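Local coordinates for Co-chaperone DjlA N-terminal domain-containing protein (Porphyromonas gingivalis, PDB 2H5N) that is of unknown function but binds magnesium and belongs to the TerB tellurite-resistance family, probably resembling the N-terminal domain of the co-chaperone DjlA, at residues Ile21-Lys26 with Ser70-Leu75. Sequence-based numbering, arbitrary orientation.
Sequences IIKMAK and SQAVAL
K23 and A72 are the nearest CA pair, 6.7 Å apart, where the 21-26 and 70-75 segments of two helices cross at -124° with axes 8.9 Å apart. A72 CB points toward helix 15-30 and receives M24 CE at 3.6 Å from A72 CB. The methionine sets out alongside rather than at its neighbour: CG lies anti to the carbonyl carbon (chi1 -66°), and further bends at chi2 and chi3 swing the thioether across the gap. Its sulfur then rests on one branch of the valine, M24 SD to V73 CG2 being 3.7 Å, and the two side chains cross at about a right angle. Both of the last methionine atoms therefore touch the 70-75 helix, CE touching both A72 and V73, SD on V73 alone. K23 adds its aliphatic root, with K23 CG 4.0 Å from A72 CB; its chain then turns away, and NZ is hydrogen-bonded to the carbonyl oxygens of S64 and I67, at the end of helix 54-64 and in the link to helix 69-77. A20, one turn before M24, also packs on A72. Elsewhere on helix 15-30, I21, I22 and A25 pack against helices 37-47 and 81-94. M24 and V73 reach the second subunit as well, touching L115 and V73 of that copy respectively. The two segments bury 159 Å² between them, and the contacts across them are apolar, made by thioether, methyl and methylene groups, so the 21-26 and 70-75 segments meet through nondirectional packing beside the subunit interface.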
loop_
_atom_site.group_PDB
_atom_site.type_symbol
_atom_site.label_atom_id
_atom_site.label_comp_id
_atom_site.label_asym_id
_atom_site.label_seq_id
_atom_site.Cartn_x
_atom_site.Cartn_y
_atom_site.Cartn_z
ATOM N N ILE A 21 -11.087 -3.043 14.147
ATOM C CA ILE A 21 -12.014 -2.285 13.316
ATOM C C ILE A 21 -11.278 -1.379 12.329
ATOM O O ILE A 21 -11.507 -1.434 11.106
ATOM C CB ILE A 21 -13.000 -1.453 14.198
ATOM C CG1 ILE A 21 -13.951 -2.428 14.948
ATOM C CG2 ILE A 21 -13.777 -0.383 13.341
ATOM C CD1 ILE A 21 -14.759 -1.790 16.056
ATOM N N ILE A 22 -10.360 -0.589 12.853
ATOM C CA ILE A 22 -9.591 0.321 12.019
ATOM C C ILE A 22 -8.651 -0.399 11.005
ATOM O O ILE A 22 -8.513 0.064 9.878
ATOM C CB ILE A 22 -8.934 1.500 12.852
ATOM C CG1 ILE A 22 -8.622 2.662 11.925
ATOM C CG2 ILE A 22 -7.651 1.100 13.570
ATOM C CD1 ILE A 22 -9.869 3.366 11.364
ATOM N N LYS A 23 -8.098 -1.557 11.378
ATOM C CA LYS A 23 -7.310 -2.420 10.470
ATOM C C LYS A 23 -8.180 -2.986 9.307
ATOM O O LYS A 23 -7.735 -3.082 8.150
ATOM C CB LYS A 23 -6.670 -3.561 11.297
ATOM C CG LYS A 23 -5.723 -4.555 10.584
ATOM C CD LYS A 23 -4.488 -3.831 10.012
ATOM C CE LYS A 23 -3.275 -4.740 9.762
ATOM N NZ LYS A 23 -1.933 -4.050 10.043
ATOM N N MET A 24 -9.425 -3.321 9.605
ATOM C CA MET A 24 -10.345 -3.770 8.552
ATOM C C MET A 24 -10.656 -2.646 7.561
ATOM O O MET A 24 -10.666 -2.862 6.355
ATOM C CB MET A 24 -11.612 -4.418 9.146
ATOM C CG MET A 24 -11.319 -5.769 9.909
ATOM S SD MET A 24 -10.694 -7.100 8.829
ATOM C CE MET A 24 -8.910 -6.813 8.954
ATOM N N ALA A 25 -10.827 -1.442 8.086
ATOM C CA ALA A 25 -11.127 -0.243 7.313
ATOM C C ALA A 25 -9.973 0.168 6.423
ATOM O O ALA A 25 -10.179 0.495 5.246
ATOM C CB ALA A 25 -11.512 0.902 8.254
ATOM N N LYS A 26 -8.764 0.172 6.980
ATOM C CA LYS A 26 -7.544 0.313 6.180
ATOM C C LYS A 26 -7.402 -0.723 5.033
ATOM O O LYS A 26 -7.069 -0.381 3.886
ATOM C CB LYS A 26 -6.341 0.261 7.090
ATOM C CG LYS A 26 -5.970 1.623 7.729
ATOM C CD LYS A 26 -4.790 1.429 8.688
ATOM C CE LYS A 26 -4.415 2.712 9.338
ATOM N NZ LYS A 26 -3.054 2.699 10.009
ATOM N N SER A 70 -5.136 -10.753 9.813
ATOM C CA SER A 70 -5.840 -12.008 10.141
ATOM C C SER A 70 -6.315 -12.058 11.604
ATOM O O SER A 70 -7.348 -12.637 11.925
ATOM C CB SER A 70 -4.967 -13.222 9.782
ATOM O OG SER A 70 -3.688 -13.129 10.371
ATOM N N GLN A 71 -5.573 -11.400 12.483
ATOM C CA GLN A 71 -5.956 -11.314 13.879
ATOM C C GLN A 71 -7.121 -10.374 14.110
ATOM O O GLN A 71 -7.977 -10.627 14.980
ATOM C CB GLN A 71 -4.746 -10.853 14.704
ATOM C CG GLN A 71 -5.028 -10.538 16.161
ATOM C CD GLN A 71 -5.546 -11.707 16.992
ATOM O OE1 GLN A 71 -5.564 -12.885 16.555
ATOM N NE2 GLN A 71 -5.967 -11.391 18.215
ATOM N N ALA A 72 -7.171 -9.280 13.342
ATOM C CA ALA A 72 -8.328 -8.355 13.389
ATOM C C ALA A 72 -9.601 -9.087 12.970
ATOM O O ALA A 72 -10.655 -8.903 13.552
ATOM C CB ALA A 72 -8.077 -7.117 12.488
ATOM N N VAL A 73 -9.506 -9.910 11.934
ATOM C CA VAL A 73 -10.640 -10.739 11.486
ATOM C C VAL A 73 -11.170 -11.639 12.624
ATOM O O VAL A 73 -12.369 -11.617 12.941
ATOM C CB VAL A 73 -10.261 -11.619 10.262
ATOM C CG1 VAL A 73 -11.389 -12.645 9.933
ATOM C CG2 VAL A 73 -9.883 -10.741 8.991
ATOM N N ALA A 74 -10.281 -12.434 13.232
ATOM C CA ALA A 74 -10.612 -13.267 14.434
ATOM C C ALA A 74 -11.320 -12.454 15.539
ATOM O O ALA A 74 -12.314 -12.906 16.145
ATOM C CB ALA A 74 -9.348 -13.881 14.984
ATOM N N LEU A 75 -10.794 -11.251 15.805
ATOM C CA LEU A 75 -11.353 -10.368 16.849
ATOM C C LEU A 75 -12.753 -9.838 16.526
ATOM O O LEU A 75 -13.593 -9.746 17.408
ATOM C CB LEU A 75 -10.420 -9.179 17.106
ATOM C CG LEU A 75 -9.162 -9.522 17.873
ATOM C CD1 LEU A 75 -8.143 -8.378 17.747
ATOM C CD2 LEU A 75 -9.546 -9.802 19.341
#